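PDB 5KRP: frutapin from Artocarpus altilis, which probably binds carbohydrate, as a jacalin-related lectin of the beta-prism type that assembles from four copies of the chain. Local coordinates for residues N17-G22 with G135-L140; I27-L32 with K67-F72; S81-P86 with G118-L123. One frame throughout, in Å; residues are numbered along the deposited sequence.

The three contacts illustrate how a beta prism repeats one construction: each pairs an edge strand with its inner neighbour in a different four-stranded antiparallel sheet. Interaction 1 joins the second strand, 17-20, to the penultimate one, 127-137, enclosing the other two in sequence; interactions 2 and 3 lie on opposite sides of the chain's centre. The centres of interactions 1 and 2 are about 19 Å apart, of interactions 1 and 3 about 17 Å, and of interactions 2 and 3 about 21 Å. Glycerol, probably from the crystallisation liquor, is bound at the backbone N atoms of Asp-139 and Leu-140, a place consistent with the sugar pocket of related lectins; glycerol also binds at interaction 3.

Interaction 1: N17-G22 with G135-L140; sequences NEWDDG and GRTGDL
Trp-19 lays its indole flat over Gly-135 of the neighbouring strand. Its CG stands between the backbone N and the carbonyl carbon (chi1 56°), which folds the ring back across the strand pair and brings the Gly-135 CA 4.0 Å from the centroid of its six-membered ring, a CH-pi contact over the face. Gly-135 lets the ring settle directly on the main chain. Beyond it, the indole NE1 donates to Thr-137 OG1 at 2.9 Å, with the hydroxyl somewhat tilted from the ring plane but still at the edge; the ring is thereby fixed at its face and its nitrogen. His-57 also stacks on this ring.

The strands are antiparallel, with Asn-17 and Thr-137 exchanging one pair of backbone bonds and Trp-19 and Gly-135 another. This places 17-20 as an edge strand of one sheet of the beta-prism fold of jacalin-related lectins. Just past the second strand, the backbone N atoms of Asp-139 and Leu-140 bind a glycerol, probably from the crystallisation liquor, at a place consistent with the sugar site of this family.

On the face of the sheet away from Trp-19 and Thr-137, the Glu-18 and Arg-136 side chains travel outward together. A bend at chi2 (-73°) turns the carboxylate along the arginine chain, so that Glu-18 OE2 lies 3.3 Å from Arg-136 CD while OE1, through its syn lone pair, takes NH1 at 3.0 Å. That salt bridge lies in the guanidinium plane, although carboxylate and guanidinium are turned 61° apart. Arg-136 NE turns instead to the carbonyl of Gly-13.

Interaction 2: I27-L32 with K67-F72; sequences IRIIEL and KIELQF
Phe-72 sets the CD1 side of its ring over one face of the Arg-28 guanidinium, and the arginine can be followed outward from a main chain that turns a corner. From CB, which leads away from 67-72, the chain takes CG to the side of the backbone N (chi1 -78°), where Arg-28 CG rests 4.0 Å from Phe-72 CG. The chain then runs extended through CD to NE, and Arg-28 NE passes 4.1 Å from Phe-72 CD1. At the end, Arg-28 CZ stands 3.8 Å from Phe-72 CD1, NH1 also lies by that carbon, and Arg-28 NH2 comes 3.7 Å from Phe-72 CE1. Ring and guanidinium planes are inclined at 44°, an oblique approach and not a parallel stack. NH2 also makes a salt bridge to Asp-46, which together with the phenyl ring fixes where the guanidinium lies. Phe-72 packs on Ala-2 of the second subunit as well.

Along the strands the side chains divide by face. Ile-29 shares one with Lys-67 and Glu-69: Ile-29 CG2 meets Lys-67 CG at 3.8 Å, so the aliphatic part of the lysine crosses the isoleucine while its ammonium makes a long ion pair with Glu-69 OE1. On the other face Ile-30 and Ile-68 touch through their CB atoms, backed by Phe-102. The main chain is joined by a reciprocal pair of bonds between Ile-30 and Ile-68, and by Leu-70 N to Arg-28 O at 3.0 Å, with a water donating to that carbonyl and to Leu-70 O. Arg-28 and Ile-29 both face Ile-44 on strand 38-47, a classic beta bulge, which interrupts the inner strand of an antiparallel sheet typical of the beta-prism fold.

Interaction 3: S81-P86 with G118-L123; sequences SGYTAP and GTYFNL
Gly-82 passes beneath one face of the Phe-121 ring, in the antiparallel pairing of an edge strand with the inner strand 77-86 of another beta-prism sheet. Here the packing is tight. With chi1 at 70° the phenyl group folds back over the partner strand until Gly-82 N sits 3.6 Å from the plane of the Phe-121 ring, over its centre. The absence of a side chain at Gly-82 permits this closeness. Gly-82 and Phe-121 also exchange two backbone hydrogen bonds, and Thr-84 and Thr-119 two more further along; Trp-11 stacks on the phenyl ring.

The other face carries the tyrosines. Tyr-120 CB enters over the ring of Tyr-83, 4.0 Å from its centroid, a CH-pi contact whose closest atom is Tyr-83 CE2 at 3.6 Å. The two rings themselves meet obliquely, their planes 50° apart, while Gly-118 O lies at the edge of the Tyr-83 ring. Glycerol is bound by Tyr-120 N and Gly-118 O, and Tyr-120 packs on Thr-119 of the third subunit.

Towards the threonines the contact is looser and wetter. Thr-84 and Thr-119 pass each other without a direct side-chain bond: one water joins Thr-84 OG1 to Thr-119 O, and another sits 2.7 Å from Thr-119 OG1 with only a weak bond to Thr-84 O. At the far end a third water lies in the plane of the Tyr-120 ring, 2.9 Å from Tyr-120 OH and 2.8 Å from Ser-81 OG.

Interaction 1: N17-G22 with G135-L140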
loop_
_atom_site.group_PDB
_atom_site.type_symbol
_atom_site.label_atom_id
_atom_site.label_comp_id
_atom_site.label_asym_id
_atom_site.label_seq_id
_atom_site.Cartn_x
_atom_site.Cartn_y
_atom_site.Cartn_z
ATOM N N ASN A 17 8.549 -24.300 -15.792
ATOM C CA ASN A 17 7.804 -24.451 -14.549
ATOM C C ASN A 17 7.521 -23.108 -13.887
ATOM O O ASN A 17 8.426 -22.372 -13.592
ATOM C CB ASN A 17 8.526 -25.395 -13.579
ATOM C CG ASN A 17 8.774 -26.781 -14.205
ATOM O OD1 ASN A 17 7.843 -27.410 -14.714
ATOM N ND2 ASN A 17 10.046 -27.205 -14.253
ATOM N N GLU A 18 6.246 -22.829 -13.603
ATOM C CA GLU A 18 5.846 -21.590 -12.940
ATOM C C GLU A 18 6.354 -21.589 -11.466
ATOM O O GLU A 18 6.288 -22.623 -10.762
ATOM C CB GLU A 18 4.338 -21.437 -12.871
ATOM C CG GLU A 18 3.639 -21.539 -14.249
ATOM C CD GLU A 18 3.811 -20.339 -15.173
ATOM O OE1 GLU A 18 4.213 -19.236 -14.684
ATOM O OE2 GLU A 18 3.563 -20.528 -16.437
ATOM N N TRP A 19 6.812 -20.420 -11.011
ATOM C CA TRP A 19 7.180 -20.251 -9.599
ATOM C C TRP A 19 6.921 -18.836 -9.180
ATOM O O TRP A 19 6.873 -17.914 -10.006
ATOM C CB TRP A 19 8.621 -20.629 -9.307
ATOM C CG TRP A 19 9.688 -19.932 -10.104
ATOM C CD1 TRP A 19 10.268 -20.388 -11.239
ATOM C CD2 TRP A 19 10.354 -18.673 -9.812
ATOM N NE1 TRP A 19 11.209 -19.527 -11.682
ATOM C CE2 TRP A 19 11.265 -18.443 -10.846
ATOM C CE3 TRP A 19 10.222 -17.691 -8.778
ATOM C CZ2 TRP A 19 12.111 -17.303 -10.885
ATOM C CZ3 TRP A 19 11.041 -16.603 -8.784
ATOM C CH2 TRP A 19 11.966 -16.376 -9.826
ATOM N N ASP A 20 6.718 -18.686 -7.875
ATOM C CA ASP A 20 6.460 -17.383 -7.275
ATOM C C ASP A 20 6.980 -17.356 -5.855
ATOM O O ASP A 20 6.465 -18.099 -5.047
ATOM C CB ASP A 20 4.991 -16.997 -7.380
ATOM C CG ASP A 20 4.718 -15.573 -6.891
ATOM O OD1 ASP A 20 5.612 -14.865 -6.353
ATOM O OD2 ASP A 20 3.652 -15.042 -7.286
ATOM N N ASP A 21 8.088 -16.609 -5.590
ATOM C CA ASP A 21 8.661 -16.578 -4.250
ATOM C C ASP A 21 7.746 -15.857 -3.251
ATOM O O ASP A 21 7.875 -16.043 -2.051
ATOM C CB ASP A 21 10.029 -15.923 -4.210
ATOM C CG ASP A 21 11.141 -16.748 -4.888
ATOM O OD1 ASP A 21 10.948 -17.970 -5.044
ATOM O OD2 ASP A 21 12.223 -16.132 -5.132
ATOM N N GLY A 22 6.790 -15.086 -3.751
ATOM C CA GLY A 22 5.967 -14.248 -2.887
ATOM C C GLY A 22 6.733 -12.995 -2.442
ATOM O O GLY A 22 7.705 -12.599 -3.120
ATOM N N GLY A 135 8.507 -16.050 -11.584
ATOM C CA GLY A 135 8.970 -16.359 -12.907
ATOM C C GLY A 135 8.590 -17.729 -13.400
ATOM O O GLY A 135 7.680 -18.334 -12.895
ATOM N N ARG A 136 9.340 -18.185 -14.404
ATOM C CA ARG A 136 9.206 -19.524 -14.944
ATOM C C ARG A 136 10.575 -20.033 -15.348
ATOM O O ARG A 136 11.342 -19.287 -15.921
ATOM C CB ARG A 136 8.358 -19.602 -16.169
ATOM C CG ARG A 136 7.163 -18.770 -16.218
ATOM C CD ARG A 136 6.326 -18.988 -17.471
ATOM N NE ARG A 136 6.143 -17.718 -18.054
ATOM C CZ ARG A 136 5.314 -16.765 -17.652
ATOM N NH1 ARG A 136 4.528 -16.933 -16.634
ATOM N NH2 ARG A 136 5.298 -15.617 -18.324
ATOM N N THR A 137 10.878 -21.292 -14.979
ATOM C CA THR A 137 12.168 -21.885 -15.273
ATOM C C THR A 137 12.006 -23.325 -15.761
ATOM O O THR A 137 11.308 -24.097 -15.143
ATOM C CB THR A 137 13.003 -21.919 -13.969
ATOM O OG1 THR A 137 13.198 -20.565 -13.517
ATOM C CG2 THR A 137 14.407 -22.513 -14.261
ATOM N N GLY A 138 12.654 -23.634 -16.839
ATOM C CA GLY A 138 12.721 -24.999 -17.378
ATOM C C GLY A 138 14.198 -25.350 -17.342
ATOM O O GLY A 138 14.746 -25.509 -16.251
ATOM N N ASP A 139 14.810 -25.491 -18.508
ATOM C CA ASP A 139 16.242 -25.586 -18.595
ATOM C C ASP A 139 16.862 -24.219 -18.325
ATOM O O ASP A 139 17.994 -24.175 -17.921
ATOM C CB ASP A 139 16.718 -26.034 -19.961
ATOM C CG ASP A 139 16.346 -27.484 -20.294
ATOM O OD1 ASP A 139 15.892 -28.272 -19.417
ATOM O OD2 ASP A 139 16.475 -27.782 -21.510
ATOM N N LEU A 140 16.120 -23.127 -18.620
ATOM C CA LEU A 140 16.586 -21.781 -18.555
ATOM C C LEU A 140 15.479 -20.965 -17.793
ATOM O O LEU A 140 14.388 -21.469 -17.498
ATOM C CB LEU A 140 16.734 -21.180 -19.957
ATOM C CG LEU A 140 17.848 -21.847 -20.802
ATOM C CD1 LEU A 140 17.783 -21.317 -22.194
ATOM C CD2 LEU A 140 19.214 -21.588 -20.257
HETATM O O HOH W 1 4.858 -17.839 -12.544
#

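Interaction 2: I27-L32 with K67-F72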
loop_
_atom_site.group_PDB
_atom_site.type_symbol
_atom_site.label_atom_id
_atom_site.label_comp_id
_atom_site.label_asym_id
_atom_site.label_seq_id
_atom_site.Cartn_x
_atom_site.Cartn_y
_atom_site.Cartn_z
ATOM N N ILE A 27 15.619 -7.197 -0.234
ATOM C CA ILE A 27 16.578 -8.086 -0.941
ATOM C C ILE A 27 17.973 -7.947 -0.295
ATOM O O ILE A 27 18.531 -6.862 -0.228
ATOM C CB ILE A 27 16.667 -7.725 -2.421
ATOM C CG1 ILE A 27 15.289 -7.639 -3.110
ATOM C CG2 ILE A 27 17.535 -8.736 -3.206
ATOM C CD1 ILE A 27 14.378 -8.847 -3.044
ATOM N N ARG A 28 18.536 -9.086 0.024
ATOM C CA ARG A 28 19.910 -9.180 0.523
ATOM C C ARG A 28 20.872 -9.675 -0.550
ATOM O O ARG A 28 21.848 -9.034 -0.813
ATOM C CB ARG A 28 19.935 -10.096 1.722
ATOM C CG ARG A 28 19.417 -9.405 3.007
ATOM C CD ARG A 28 19.128 -10.416 4.083
ATOM N NE ARG A 28 18.694 -9.789 5.326
ATOM C CZ ARG A 28 19.476 -9.254 6.254
ATOM N NH1 ARG A 28 20.799 -9.226 6.093
ATOM N NH2 ARG A 28 18.898 -8.671 7.336
ATOM N N ILE A 29 20.555 -10.821 -1.156
ATOM C CA ILE A 29 21.462 -11.461 -2.157
ATOM C C ILE A 29 20.650 -12.013 -3.277
ATOM O O ILE A 29 19.630 -12.724 -3.076
ATOM C CB ILE A 29 22.305 -12.603 -1.516
ATOM C CG1 ILE A 29 23.244 -12.066 -0.422
ATOM C CG2 ILE A 29 23.104 -13.444 -2.557
ATOM C CD1 ILE A 29 23.737 -13.121 0.569
ATOM N N ILE A 30 21.213 -11.836 -4.469
ATOM C CA ILE A 30 20.688 -12.489 -5.694
ATOM C C ILE A 30 21.768 -13.425 -6.260
ATOM O O ILE A 30 22.886 -12.983 -6.401
ATOM C CB ILE A 30 20.267 -11.476 -6.767
ATOM C CG1 ILE A 30 19.108 -10.621 -6.233
ATOM C CG2 ILE A 30 19.797 -12.210 -8.027
ATOM C CD1 ILE A 30 18.848 -9.382 -7.060
ATOM N N GLU A 31 21.417 -14.694 -6.492
ATOM C CA GLU A 31 22.363 -15.669 -7.127
ATOM C C GLU A 31 21.783 -16.114 -8.463
ATOM O O GLU A 31 20.638 -16.526 -8.532
ATOM C CB GLU A 31 22.537 -16.891 -6.232
ATOM C CG GLU A 31 23.150 -16.568 -4.870
ATOM C CD GLU A 31 23.345 -17.809 -3.995
ATOM O OE1 GLU A 31 24.152 -18.693 -4.405
ATOM O OE2 GLU A 31 22.714 -17.892 -2.910
ATOM N N LEU A 32 22.563 -16.014 -9.525
ATOM C CA LEU A 32 22.082 -16.470 -10.768
ATOM C C LEU A 32 23.197 -17.197 -11.502
ATOM O O LEU A 32 24.359 -17.090 -11.102
ATOM C CB LEU A 32 21.510 -15.295 -11.559
ATOM C CG LEU A 32 22.374 -14.132 -11.897
ATOM C CD1 LEU A 32 23.176 -14.430 -13.201
ATOM C CD2 LEU A 32 21.558 -12.893 -12.142
ATOM N N LYS A 67 27.112 -14.277 -7.538
ATOM C CA LYS A 67 26.432 -13.880 -6.311
ATOM C C LYS A 67 26.472 -12.352 -6.226
ATOM O O LYS A 67 27.554 -11.724 -6.224
ATOM C CB LYS A 67 27.140 -14.538 -5.142
ATOM C CG LYS A 67 26.668 -14.203 -3.781
ATOM C CD LYS A 67 27.492 -14.971 -2.734
ATOM C CE LYS A 67 26.927 -14.673 -1.332
ATOM N NZ LYS A 67 27.750 -15.100 -0.160
ATOM N N ILE A 68 25.292 -11.731 -6.126
ATOM C CA ILE A 68 25.154 -10.287 -6.031
ATOM C C ILE A 68 24.778 -9.986 -4.572
ATOM O O ILE A 68 23.700 -10.413 -4.113
ATOM C CB ILE A 68 24.058 -9.805 -6.993
ATOM C CG1 ILE A 68 24.471 -10.147 -8.423
ATOM C CG2 ILE A 68 23.712 -8.313 -6.817
ATOM C CD1 ILE A 68 23.364 -10.042 -9.388
ATOM N N GLU A 69 25.663 -9.360 -3.827
ATOM C CA GLU A 69 25.464 -9.124 -2.423
ATOM C C GLU A 69 25.225 -7.619 -2.205
ATOM O O GLU A 69 26.128 -6.817 -2.394
ATOM C CB GLU A 69 26.671 -9.635 -1.646
ATOM C CG GLU A 69 26.421 -9.593 -0.145
ATOM C CD GLU A 69 27.306 -10.534 0.680
ATOM O OE1 GLU A 69 28.112 -11.340 0.101
ATOM O OE2 GLU A 69 27.113 -10.447 1.920
ATOM N N LEU A 70 24.001 -7.209 -1.868
ATOM C CA LEU A 70 23.688 -5.784 -1.678
ATOM C C LEU A 70 24.004 -5.418 -0.221
ATOM O O LEU A 70 23.874 -6.250 0.713
ATOM C CB LEU A 70 22.203 -5.537 -1.954
ATOM C CG LEU A 70 21.740 -5.959 -3.362
ATOM C CD1 LEU A 70 20.238 -5.819 -3.595
ATOM C CD2 LEU A 70 22.442 -5.183 -4.434
ATOM N N GLN A 71 24.414 -4.179 -0.037
ATOM C CA GLN A 71 24.666 -3.649 1.324
ATOM C C GLN A 71 23.288 -3.265 1.988
ATOM O O GLN A 71 22.956 -2.089 2.198
ATOM C CB GLN A 71 25.579 -2.462 1.252
ATOM C CG GLN A 71 26.924 -2.732 0.633
ATOM C CD GLN A 71 27.733 -1.437 0.369
ATOM O OE1 GLN A 71 27.260 -0.479 -0.285
ATOM N NE2 GLN A 71 28.964 -1.410 0.879
ATOM N N PHE A 72 22.467 -4.295 2.214
ATOM C CA PHE A 72 21.144 -4.134 2.791
ATOM C C PHE A 72 21.279 -3.629 4.263
ATOM O O PHE A 72 22.167 -4.079 4.941
ATOM C CB PHE A 72 20.367 -5.475 2.711
ATOM C CG PHE A 72 19.075 -5.459 3.441
ATOM C CD1 PHE A 72 19.036 -5.746 4.804
ATOM C CD2 PHE A 72 17.918 -5.068 2.797
ATOM C CE1 PHE A 72 17.853 -5.658 5.483
ATOM C CE2 PHE A 72 16.739 -4.955 3.481
ATOM C CZ PHE A 72 16.708 -5.226 4.845
HETATM O O HOH W 2 23.399 -8.597 1.789
#

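Interaction 3: S81-P86 with G118-L123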
loop_
_atom_site.group_PDB
_atom_site.type_symbol
_atom_site.label_atom_id
_atom_site.label_comp_id
_atom_site.label_asym_id
_atom_site.label_seq_id
_atom_site.Cartn_x
_atom_site.Cartn_y
_atom_site.Cartn_z
ATOM N N SER A 81 16.718 -4.560 -15.563
ATOM C CA SER A 81 16.600 -4.539 -17.034
ATOM C C SER A 81 17.264 -5.802 -17.582
ATOM O O SER A 81 17.861 -6.605 -16.834
ATOM C CB SER A 81 17.253 -3.282 -17.622
ATOM O OG SER A 81 18.658 -3.240 -17.371
ATOM N N GLY A 82 17.013 -6.001 -18.853
ATOM C CA GLY A 82 17.652 -7.089 -19.618
ATOM C C GLY A 82 17.101 -7.294 -21.011
ATOM O O GLY A 82 16.458 -6.396 -21.589
ATOM N N TYR A 83 17.281 -8.502 -21.519
ATOM C CA TYR A 83 16.884 -8.856 -22.895
ATOM C C TYR A 83 16.144 -10.167 -22.918
ATOM O O TYR A 83 16.531 -11.089 -22.214
ATOM C CB TYR A 83 18.143 -8.918 -23.787
ATOM C CG TYR A 83 18.698 -7.595 -24.169
ATOM C CD1 TYR A 83 19.478 -6.869 -23.293
ATOM C CD2 TYR A 83 18.400 -7.019 -25.421
ATOM C CE1 TYR A 83 19.971 -5.623 -23.651
ATOM C CE2 TYR A 83 18.849 -5.762 -25.776
ATOM C CZ TYR A 83 19.679 -5.088 -24.875
ATOM O OH TYR A 83 20.169 -3.827 -25.115
ATOM N N THR A 84 15.091 -10.268 -23.725
ATOM C CA THR A 84 14.386 -11.533 -23.938
ATOM C C THR A 84 14.440 -11.895 -25.478
ATOM O O THR A 84 14.408 -11.014 -26.330
ATOM C CB THR A 84 12.911 -11.538 -23.444
ATOM O OG1 THR A 84 12.177 -10.564 -24.137
ATOM C CG2 THR A 84 12.851 -11.169 -22.011
ATOM N N ALA A 85 14.501 -13.197 -25.757
ATOM C CA ALA A 85 14.551 -13.704 -27.146
ATOM C C ALA A 85 14.446 -15.199 -27.195
ATOM O O ALA A 85 14.755 -15.843 -26.235
ATOM C CB ALA A 85 15.862 -13.307 -27.809
ATOM N N PRO A 86 14.015 -15.767 -28.339
ATOM C CA PRO A 86 13.957 -17.207 -28.543
ATOM C C PRO A 86 15.338 -17.812 -28.357
ATOM O O PRO A 86 16.390 -17.128 -28.508
ATOM C CB PRO A 86 13.488 -17.352 -29.985
ATOM C CG PRO A 86 12.802 -16.104 -30.280
ATOM C CD PRO A 86 13.484 -15.032 -29.487
ATOM N N GLY A 118 18.093 -9.623 -28.460
ATOM C CA GLY A 118 16.661 -9.685 -28.557
ATOM C C GLY A 118 16.006 -8.373 -28.154
ATOM O O GLY A 118 16.466 -7.324 -28.522
ATOM N N THR A 119 14.938 -8.482 -27.393
ATOM C CA THR A 119 14.113 -7.370 -26.990
ATOM C C THR A 119 14.510 -6.875 -25.601
ATOM O O THR A 119 14.422 -7.604 -24.642
ATOM C CB THR A 119 12.666 -7.782 -26.984
ATOM O OG1 THR A 119 12.336 -8.221 -28.301
ATOM C CG2 THR A 119 11.719 -6.597 -26.654
ATOM N N TYR A 120 14.989 -5.666 -25.535
ATOM C CA TYR A 120 15.347 -5.012 -24.250
ATOM C C TYR A 120 14.131 -4.723 -23.403
ATOM O O TYR A 120 13.076 -4.462 -23.948
ATOM C CB TYR A 120 16.120 -3.716 -24.565
ATOM C CG TYR A 120 16.451 -2.802 -23.386
ATOM C CD1 TYR A 120 17.384 -3.160 -22.442
ATOM C CD2 TYR A 120 15.845 -1.551 -23.261
ATOM C CE1 TYR A 120 17.747 -2.314 -21.416
ATOM C CE2 TYR A 120 16.191 -0.671 -22.238
ATOM C CZ TYR A 120 17.144 -1.057 -21.324
ATOM O OH TYR A 120 17.512 -0.240 -20.281
ATOM N N PHE A 121 14.202 -4.979 -22.108
ATOM C CA PHE A 121 13.134 -4.501 -21.181
ATOM C C PHE A 121 13.794 -3.732 -20.074
ATOM O O PHE A 121 14.957 -4.006 -19.769
ATOM C CB PHE A 121 12.231 -5.595 -20.652
ATOM C CG PHE A 121 12.900 -6.542 -19.678
ATOM C CD1 PHE A 121 13.670 -7.582 -20.151
ATOM C CD2 PHE A 121 12.835 -6.329 -18.313
ATOM C CE1 PHE A 121 14.293 -8.475 -19.258
ATOM C CE2 PHE A 121 13.483 -7.206 -17.433
ATOM C CZ PHE A 121 14.218 -8.261 -17.898
ATOM N N ASN A 122 13.047 -2.820 -19.434
ATOM C CA ASN A 122 13.630 -2.024 -18.326
ATOM C C ASN A 122 12.520 -1.498 -17.431
ATOM O O ASN A 122 11.523 -0.915 -17.917
ATOM C CB ASN A 122 14.461 -0.929 -19.006
ATOM C CG ASN A 122 14.608 0.336 -18.235
ATOM O OD1 ASN A 122 15.191 0.354 -17.172
ATOM N ND2 ASN A 122 14.226 1.429 -18.851
ATOM N N LEU A 123 12.722 -1.752 -16.146
ATOM C CA LEU A 123 11.868 -1.331 -15.058
ATOM C C LEU A 123 12.671 -0.320 -14.156
ATOM O O LEU A 123 13.420 -0.752 -13.251
ATOM C CB LEU A 123 11.407 -2.498 -14.214
ATOM C CG LEU A 123 10.474 -2.125 -13.042
ATOM C CD1 LEU A 123 9.089 -1.734 -13.590
ATOM C CD2 LEU A 123 10.430 -3.314 -12.106
HETATM O O HOH W 3 19.551 -0.826 -18.376
HETATM O O HOH W 4 11.900 -8.000 -23.215
HETATM O O HOH W 5 12.659 -10.807 -29.162
#